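Local coordinates for protein endoglucanase (Uncultured bacterium, PDB 3X17) that probably hydrolyses internal beta-1,4-glucosidic bonds of cellulose as a family 9 endoglucanase that carries an N-terminal Ig-like domain, at residues A[21-26]-A[113-118]; A[32-37]-A[81-86]; A[51-56]-A[63-68]. One frame throughout, in Å; residues are numbered along the deposited sequence.

Contact 1. Residues A[21-26]-A[113-118]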
# COMPACT_ATOMS: atom_id res chain seq x y z
N ASN A 21 6.53 5.55 -17.34
CA ASN A 21 5.37 4.93 -16.71
C ASN A 21 4.69 4.07 -17.76
O ASN A 21 4.21 4.60 -18.78
CB ASN A 21 4.39 6.00 -16.25
CG ASN A 21 3.23 5.42 -15.47
OD1 ASN A 21 2.58 4.47 -15.92
ND2 ASN A 21 3.00 5.95 -14.26
N GLN A 22 4.60 2.78 -17.50
CA GLN A 22 4.14 1.85 -18.51
C GLN A 22 2.64 1.85 -18.69
O GLN A 22 2.12 1.22 -19.61
CB GLN A 22 4.62 0.44 -18.20
CG GLN A 22 6.07 0.18 -18.59
CD GLN A 22 6.62 -1.07 -17.94
OE1 GLN A 22 5.93 -2.09 -17.85
NE2 GLN A 22 7.91 -1.06 -17.63
N VAL A 23 1.92 2.51 -17.80
CA VAL A 23 0.52 2.73 -18.03
C VAL A 23 0.41 4.07 -18.76
O VAL A 23 -0.20 4.16 -19.83
CB VAL A 23 -0.30 2.78 -16.72
CG1 VAL A 23 -1.78 3.07 -17.04
CG2 VAL A 23 -0.20 1.45 -16.00
N GLY A 24 1.00 5.11 -18.18
CA GLY A 24 1.13 6.40 -18.87
C GLY A 24 1.00 7.60 -17.95
O GLY A 24 1.53 7.59 -16.82
N TYR A 25 0.35 8.65 -18.44
CA TYR A 25 0.39 9.96 -17.78
C TYR A 25 -0.93 10.67 -17.96
O TYR A 25 -1.54 10.58 -19.03
CB TYR A 25 1.52 10.82 -18.36
CG TYR A 25 2.90 10.17 -18.32
CD1 TYR A 25 3.31 9.32 -19.33
CD2 TYR A 25 3.79 10.45 -17.28
CE1 TYR A 25 4.54 8.69 -19.29
CE2 TYR A 25 5.06 9.85 -17.25
CZ TYR A 25 5.43 8.98 -18.27
OH TYR A 25 6.66 8.35 -18.25
N HIS A 26 -1.39 11.36 -16.91
CA HIS A 26 -2.54 12.24 -17.03
C HIS A 26 -2.12 13.51 -17.79
O HIS A 26 -0.99 13.97 -17.66
CB HIS A 26 -3.08 12.60 -15.64
CG HIS A 26 -4.31 13.45 -15.68
ND1 HIS A 26 -5.58 12.93 -15.63
CD2 HIS A 26 -4.45 14.80 -15.80
CE1 HIS A 26 -6.46 13.92 -15.69
NE2 HIS A 26 -5.80 15.06 -15.78
N GLY A 113 -3.94 10.31 -20.97
CA GLY A 113 -5.35 10.09 -20.67
C GLY A 113 -5.53 10.01 -19.16
O GLY A 113 -4.57 10.20 -18.41
N PRO A 114 -6.76 9.71 -18.71
CA PRO A 114 -7.05 9.61 -17.27
C PRO A 114 -6.56 8.27 -16.70
O PRO A 114 -7.34 7.44 -16.23
CB PRO A 114 -8.56 9.73 -17.22
CG PRO A 114 -9.02 9.08 -18.53
CD PRO A 114 -7.95 9.45 -19.54
N VAL A 115 -5.25 8.04 -16.76
CA VAL A 115 -4.74 6.68 -16.61
C VAL A 115 -4.88 6.14 -15.18
O VAL A 115 -4.84 4.93 -14.98
CB VAL A 115 -3.28 6.57 -17.07
CG1 VAL A 115 -3.18 6.94 -18.56
CG2 VAL A 115 -2.37 7.47 -16.21
N TYR A 116 -5.03 7.01 -14.19
CA TYR A 116 -5.02 6.53 -12.83
C TYR A 116 -6.39 6.10 -12.38
O TYR A 116 -6.54 5.55 -11.30
CB TYR A 116 -4.39 7.54 -11.86
CG TYR A 116 -2.89 7.53 -12.01
CD1 TYR A 116 -2.17 6.39 -11.70
CD2 TYR A 116 -2.22 8.59 -12.65
CE1 TYR A 116 -0.81 6.30 -11.98
CE2 TYR A 116 -0.84 8.55 -12.85
CZ TYR A 116 -0.15 7.37 -12.55
OH TYR A 116 1.20 7.28 -12.73
N ARG A 117 -7.38 6.28 -13.26
CA ARG A 117 -8.69 5.69 -13.02
C ARG A 117 -8.63 4.18 -13.15
O ARG A 117 -9.22 3.46 -12.36
CB ARG A 117 -9.74 6.27 -13.98
CG ARG A 117 -10.28 7.62 -13.51
CD ARG A 117 -11.32 8.20 -14.47
NE ARG A 117 -11.57 9.61 -14.17
CZ ARG A 117 -12.01 10.50 -15.05
NH1 ARG A 117 -12.26 10.15 -16.31
NH2 ARG A 117 -12.18 11.77 -14.67
N ASP A 118 -7.92 3.70 -14.17
CA ASP A 118 -7.75 2.28 -14.37
C ASP A 118 -6.78 1.67 -13.37
O ASP A 118 -6.96 0.53 -12.97
CB ASP A 118 -7.27 1.99 -15.80
CG ASP A 118 -8.26 2.48 -16.84
OD1 ASP A 118 -9.46 2.15 -16.74
OD2 ASP A 118 -7.86 3.34 -17.65
O HOH W 1 2.26 9.09 -14.48
O HOH W 2 -6.18 9.96 -14.03

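Contact 2. Residues A[32-37]-A[81-86]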
# COMPACT_ATOMS: atom_id res chain seq x y z
N GLN A 32 7.79 12.38 -17.05
CA GLN A 32 9.23 12.08 -17.14
C GLN A 32 9.53 10.90 -18.08
O GLN A 32 8.71 9.99 -18.22
CB GLN A 32 9.80 11.79 -15.75
CG GLN A 32 9.13 10.61 -15.01
CD GLN A 32 9.73 10.38 -13.63
OE1 GLN A 32 10.96 10.38 -13.47
NE2 GLN A 32 8.87 10.16 -12.62
N ALA A 33 10.69 10.94 -18.73
CA ALA A 33 11.28 9.74 -19.30
C ALA A 33 12.77 9.73 -18.96
O ALA A 33 13.41 10.78 -18.84
CB ALA A 33 11.09 9.70 -20.84
N VAL A 34 13.27 8.56 -18.65
CA VAL A 34 14.59 8.48 -18.05
C VAL A 34 15.38 7.56 -18.94
O VAL A 34 14.93 6.45 -19.26
CB VAL A 34 14.54 7.95 -16.61
CG1 VAL A 34 15.94 7.64 -16.08
CG2 VAL A 34 13.84 8.95 -15.70
N LEU A 35 16.50 8.08 -19.44
CA LEU A 35 17.45 7.31 -20.22
C LEU A 35 18.53 6.79 -19.28
O LEU A 35 19.27 7.56 -18.69
CB LEU A 35 18.10 8.21 -21.29
CG LEU A 35 19.21 7.52 -22.10
CD1 LEU A 35 18.60 6.45 -23.02
CD2 LEU A 35 20.01 8.54 -22.93
N ALA A 36 18.58 5.48 -19.08
CA ALA A 36 19.58 4.92 -18.19
C ALA A 36 20.61 4.20 -19.03
O ALA A 36 20.27 3.32 -19.80
CB ALA A 36 18.95 3.96 -17.18
N LEU A 37 21.88 4.57 -18.85
CA LEU A 37 22.98 3.90 -19.54
C LEU A 37 23.35 2.57 -18.87
O LEU A 37 23.45 2.48 -17.65
CB LEU A 37 24.22 4.80 -19.60
CG LEU A 37 24.08 6.06 -20.44
CD1 LEU A 37 25.39 6.86 -20.41
CD2 LEU A 37 23.69 5.68 -21.86
N ASP A 81 23.40 4.19 -11.61
CA ASP A 81 23.28 4.41 -13.05
C ASP A 81 23.69 5.81 -13.50
O ASP A 81 23.68 6.77 -12.72
CB ASP A 81 21.87 4.12 -13.57
CG ASP A 81 21.45 2.67 -13.36
OD1 ASP A 81 22.31 1.85 -12.96
OD2 ASP A 81 20.26 2.36 -13.62
N THR A 82 24.02 5.92 -14.78
CA THR A 82 24.09 7.20 -15.44
C THR A 82 22.77 7.49 -16.11
O THR A 82 22.33 6.72 -16.99
CB THR A 82 25.23 7.19 -16.49
OG1 THR A 82 26.47 7.03 -15.81
CG2 THR A 82 25.26 8.52 -17.26
N LEU A 83 22.12 8.57 -15.68
CA LEU A 83 20.81 8.96 -16.22
C LEU A 83 20.86 10.26 -17.03
O LEU A 83 21.50 11.24 -16.64
CB LEU A 83 19.76 9.09 -15.10
CG LEU A 83 19.79 7.94 -14.07
CD1 LEU A 83 18.72 8.15 -12.98
CD2 LEU A 83 19.56 6.61 -14.80
N TYR A 84 20.08 10.28 -18.11
CA TYR A 84 19.59 11.52 -18.68
C TYR A 84 18.08 11.54 -18.52
O TYR A 84 17.47 10.49 -18.39
CB TYR A 84 19.97 11.61 -20.16
CG TYR A 84 21.47 11.54 -20.39
CD1 TYR A 84 22.16 10.33 -20.30
CD2 TYR A 84 22.20 12.69 -20.71
CE1 TYR A 84 23.54 10.27 -20.53
CE2 TYR A 84 23.58 12.62 -20.97
CZ TYR A 84 24.24 11.42 -20.85
OH TYR A 84 25.61 11.36 -21.02
N ARG A 85 17.47 12.72 -18.59
CA ARG A 85 16.03 12.83 -18.43
C ARG A 85 15.39 13.92 -19.26
O ARG A 85 16.02 14.94 -19.58
CB ARG A 85 15.65 12.98 -16.95
CG ARG A 85 15.96 14.33 -16.34
CD ARG A 85 15.30 14.45 -14.96
NE ARG A 85 15.64 13.30 -14.12
CZ ARG A 85 14.78 12.35 -13.73
NH1 ARG A 85 13.47 12.41 -14.06
NH2 ARG A 85 15.24 11.33 -13.01
N ALA A 86 14.15 13.67 -19.66
CA ALA A 86 13.30 14.68 -20.29
C ALA A 86 12.00 14.84 -19.51
O ALA A 86 11.57 13.96 -18.76
CB ALA A 86 12.99 14.30 -21.72
O HOH W 3 12.92 9.66 -12.05

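Contact 3. Residues A[51-56]-A[63-68]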
# COMPACT_ATOMS: atom_id res chain seq x y z
N PRO A 51 21.57 13.44 -25.71
CA PRO A 51 20.60 12.54 -26.32
C PRO A 51 19.36 13.30 -26.73
O PRO A 51 18.94 14.19 -26.01
CB PRO A 51 20.26 11.58 -25.18
CG PRO A 51 21.44 11.65 -24.28
CD PRO A 51 21.90 13.06 -24.33
N THR A 52 18.80 12.97 -27.88
CA THR A 52 17.50 13.54 -28.26
C THR A 52 16.36 12.54 -28.10
O THR A 52 16.44 11.41 -28.58
CB THR A 52 17.51 14.09 -29.70
OG1 THR A 52 18.39 15.21 -29.76
CG2 THR A 52 16.13 14.53 -30.12
N LEU A 53 15.30 12.96 -27.43
CA LEU A 53 14.10 12.13 -27.29
C LEU A 53 12.97 12.60 -28.19
O LEU A 53 12.66 13.80 -28.24
CB LEU A 53 13.63 12.10 -25.84
CG LEU A 53 12.35 11.29 -25.52
CD1 LEU A 53 12.64 9.79 -25.50
CD2 LEU A 53 11.84 11.72 -24.16
N GLN A 54 12.31 11.65 -28.84
CA GLN A 54 11.04 11.92 -29.45
C GLN A 54 9.95 11.14 -28.74
O GLN A 54 10.19 10.05 -28.20
CB GLN A 54 11.07 11.56 -30.93
CG GLN A 54 12.25 12.13 -31.68
CD GLN A 54 12.35 11.56 -33.08
OE1 GLN A 54 12.27 10.35 -33.27
NE2 GLN A 54 12.49 12.43 -34.07
N ILE A 55 8.75 11.71 -28.69
CA ILE A 55 7.54 10.95 -28.42
C ILE A 55 6.80 10.80 -29.73
O ILE A 55 6.66 11.76 -30.48
CB ILE A 55 6.60 11.65 -27.44
CG1 ILE A 55 7.29 12.04 -26.12
CG2 ILE A 55 5.26 10.89 -27.33
CD1 ILE A 55 8.12 10.94 -25.47
N VAL A 56 6.24 9.62 -29.95
CA VAL A 56 5.79 9.22 -31.27
C VAL A 56 4.41 8.55 -31.15
O VAL A 56 4.21 7.71 -30.28
CB VAL A 56 6.80 8.23 -31.87
CG1 VAL A 56 6.23 7.59 -33.08
CG2 VAL A 56 8.11 8.94 -32.21
N VAL A 63 6.16 11.79 -35.12
CA VAL A 63 6.73 12.54 -34.00
C VAL A 63 5.81 13.65 -33.48
O VAL A 63 5.33 14.49 -34.24
CB VAL A 63 8.09 13.12 -34.33
CG1 VAL A 63 8.70 13.76 -33.08
CG2 VAL A 63 9.00 12.04 -34.91
N VAL A 64 5.53 13.62 -32.18
CA VAL A 64 4.59 14.57 -31.62
C VAL A 64 5.27 15.47 -30.59
O VAL A 64 4.74 16.51 -30.20
CB VAL A 64 3.31 13.85 -31.09
CG1 VAL A 64 3.57 13.18 -29.74
CG2 VAL A 64 2.14 14.80 -31.03
N TRP A 65 6.51 15.12 -30.27
CA TRP A 65 7.29 15.85 -29.28
C TRP A 65 8.75 15.46 -29.48
O TRP A 65 9.07 14.31 -29.72
CB TRP A 65 6.80 15.50 -27.85
CG TRP A 65 7.41 16.33 -26.74
CD1 TRP A 65 6.79 17.34 -26.05
CD2 TRP A 65 8.70 16.17 -26.15
NE1 TRP A 65 7.64 17.83 -25.08
CE2 TRP A 65 8.82 17.15 -25.13
CE3 TRP A 65 9.75 15.27 -26.34
CZ2 TRP A 65 9.96 17.26 -24.32
CZ3 TRP A 65 10.90 15.40 -25.56
CH2 TRP A 65 11.00 16.40 -24.56
N GLU A 66 9.64 16.44 -29.42
CA GLU A 66 11.04 16.14 -29.58
C GLU A 66 11.79 17.08 -28.68
O GLU A 66 11.42 18.23 -28.55
CB GLU A 66 11.46 16.35 -31.05
CG GLU A 66 12.89 15.95 -31.35
CD GLU A 66 13.17 15.92 -32.86
OE1 GLU A 66 12.28 15.54 -33.65
OE2 GLU A 66 14.29 16.32 -33.27
N GLY A 67 12.83 16.59 -28.02
CA GLY A 67 13.50 17.36 -26.99
C GLY A 67 14.84 16.75 -26.68
O GLY A 67 15.03 15.54 -26.76
N THR A 68 15.81 17.62 -26.44
CA THR A 68 17.11 17.26 -25.95
C THR A 68 17.01 16.84 -24.47
O THR A 68 16.28 17.47 -23.69
CB THR A 68 18.11 18.45 -26.14
OG1 THR A 68 19.43 18.02 -25.81
CG2 THR A 68 17.74 19.63 -25.24

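Contact 1. Residues A[21-26]-A[113-118]
Where the Ig-like domain passes into the catalytic barrel, Val-115, next to Tyr-116, lies against the backbone of Gly-24 and Tyr-25. Val-115 CG2 is 3.7 Å from Tyr-25 N, and Val-115 CB meets Val-23 CG1 at 3.8 Å, the two valines passing alongside each other, antiparallel. Gly-113 N donates to Tyr-25 O (3.1 Å, 152° at the hydrogen), while the CA-H of His-26 approaches Gly-113 O. Tyr-116 reaches back with its hydroxyl: OH donates to a water 2.7 Å away at the ring edge, and that water donates in turn to Gly-24 O. Tyr-116 OH also lies 2.7 Å from Asn-21 ND2, which is hydrogen-bonded to Asp-467 of helix 456-469. In Asn-21, chi1 of -174° sets the amide over the following residues and chi2 of -51° turns OD1 toward their N-H groups. Val-23 N reaches OD1 in the carbonyl plane, whereas Gly-24 N comes from above it; two bonds thus hold the amide's rotation. The Asn-21 to Gly-24 loop is an Asx turn extended to an Asx motif, packed here against the start of an (alpha/alpha)6-barrel helix.

Contact 2. Residues A[32-37]-A[81-86]
Strands 32-37 and 82-86 run antiparallel, their axes 4.6 Å apart at the closest approach and at 155° to each other, with Ala-33/Ala-86 and Leu-35/Tyr-84 as hydrogen-bonded pairs. Leu-35 N donates to Tyr-84 O at 2.8 Å and Leu-35 O accepts from Tyr-84 N; in the non-hydrogen-bonded pairs Val-34/Arg-85 and Ala-36/Leu-83, CA-H groups approach carbonyl oxygens across the gap, that of Leu-83 pointing at Leu-35 O.

On the face that carries Leu-35, Leu-37 and Tyr-84, the leucine and tyrosine of the central pair stand next to each other with their side chains projecting together, Leu-35 CD2 being 3.8 Å from Tyr-84 CD1. Leu-37 CD1 reaches the edge of that ring, 3.9 Å from Tyr-84 CE1, and also touches Thr-82 CG2. Pro-51 and Trp-49 add to this layer, which belongs to the interior of the Ig-like beta-sandwich, the Trp-49 ring meeting Tyr-84 edge-to-face.

The other face, with Val-34, Ala-36 and Leu-83, is apolar in the middle and polar at both ends. Leu-83 CD2 sits 3.6 Å from Ala-36 CB and also meets Val-34 CG1. Farther along, Val-34 CG2 lies beside the Arg-85 guanidinium. Arg-85, bent at chi3 (52°), brings NH1 to Gln-32 OE1 at 3.3 Å, a long but fairly straight bond (162° at the hydrogen) made in the guanidinium plane but tilted from the plane of the amide. A water accepts from Arg-85 NH2, while Gln-32 NE2 is hydrogen-bonded to Asp-467 of the catalytic domain. At the other end Asp-81 is held by Tyr-422 and by a salt bridge to Arg-527.

Contact 3. Residues A[51-56]-A[63-68]
The indole of Trp-65 lies across the hairpin toward Leu-53 and Ile-55, meeting both obliquely: CZ3 is 3.6 Å from Leu-53 O and 4.0 Å from Leu-53 CD2, and CE3 lies near Ile-55 CG1. Trp-65 CG is anti to the backbone N (chi1 -172°), which carries the six-membered ring alongside Gly-67, where no side chain intervenes. On the reverse face the amide of Gln-54 and the carboxylate of Glu-66 run side by side, their planes 65° apart. Gln-54 NE2 donates to Glu-66 OE1 at 3.1 Å, nearly straight (168°); the oxygen lies in the amide plane, while the nitrogen stands above the carboxylate plane. Val-63 CG2 packs 3.6 Å from Gln-54 NE2. Near the turn a classic beta bulge sets Val-64 and Trp-65 opposite the single residue Ile-55. Ile-55 O accepts from Val-64 N at 2.8 Å and only weakly from Trp-65 N, and Val-64 CG1 rests 3.7 Å from Ile-55 CG2. The antiparallel hairpin is flanked in the sheet by strand 95-101 beside 52-57, while Leu-53 and Trp-65 pack on Ala-86 of strand 82-87, and Leu-53 also on Ala-33 of strand 32-37.

All three contacts involve strands of one sheet, but at different depths. Contact 3, a local hairpin, is partly buried and lies farthest from the chain's centre, with a polar pair on its outer face. Contact 2 joins strands distant in sequence, is mostly buried, and at its ends sends polar groups to the catalytic domain. The two share an apolar layer, to which contact 3 lends Pro-51 beside Leu-35 and Tyr-84. Contact 1, also buried, has little strand pairing; it relies on turns, water and a helix start at the domain junction. It touches contact 2 through Tyr-25 OH and Gln-32 O, and encloses both others along the chain.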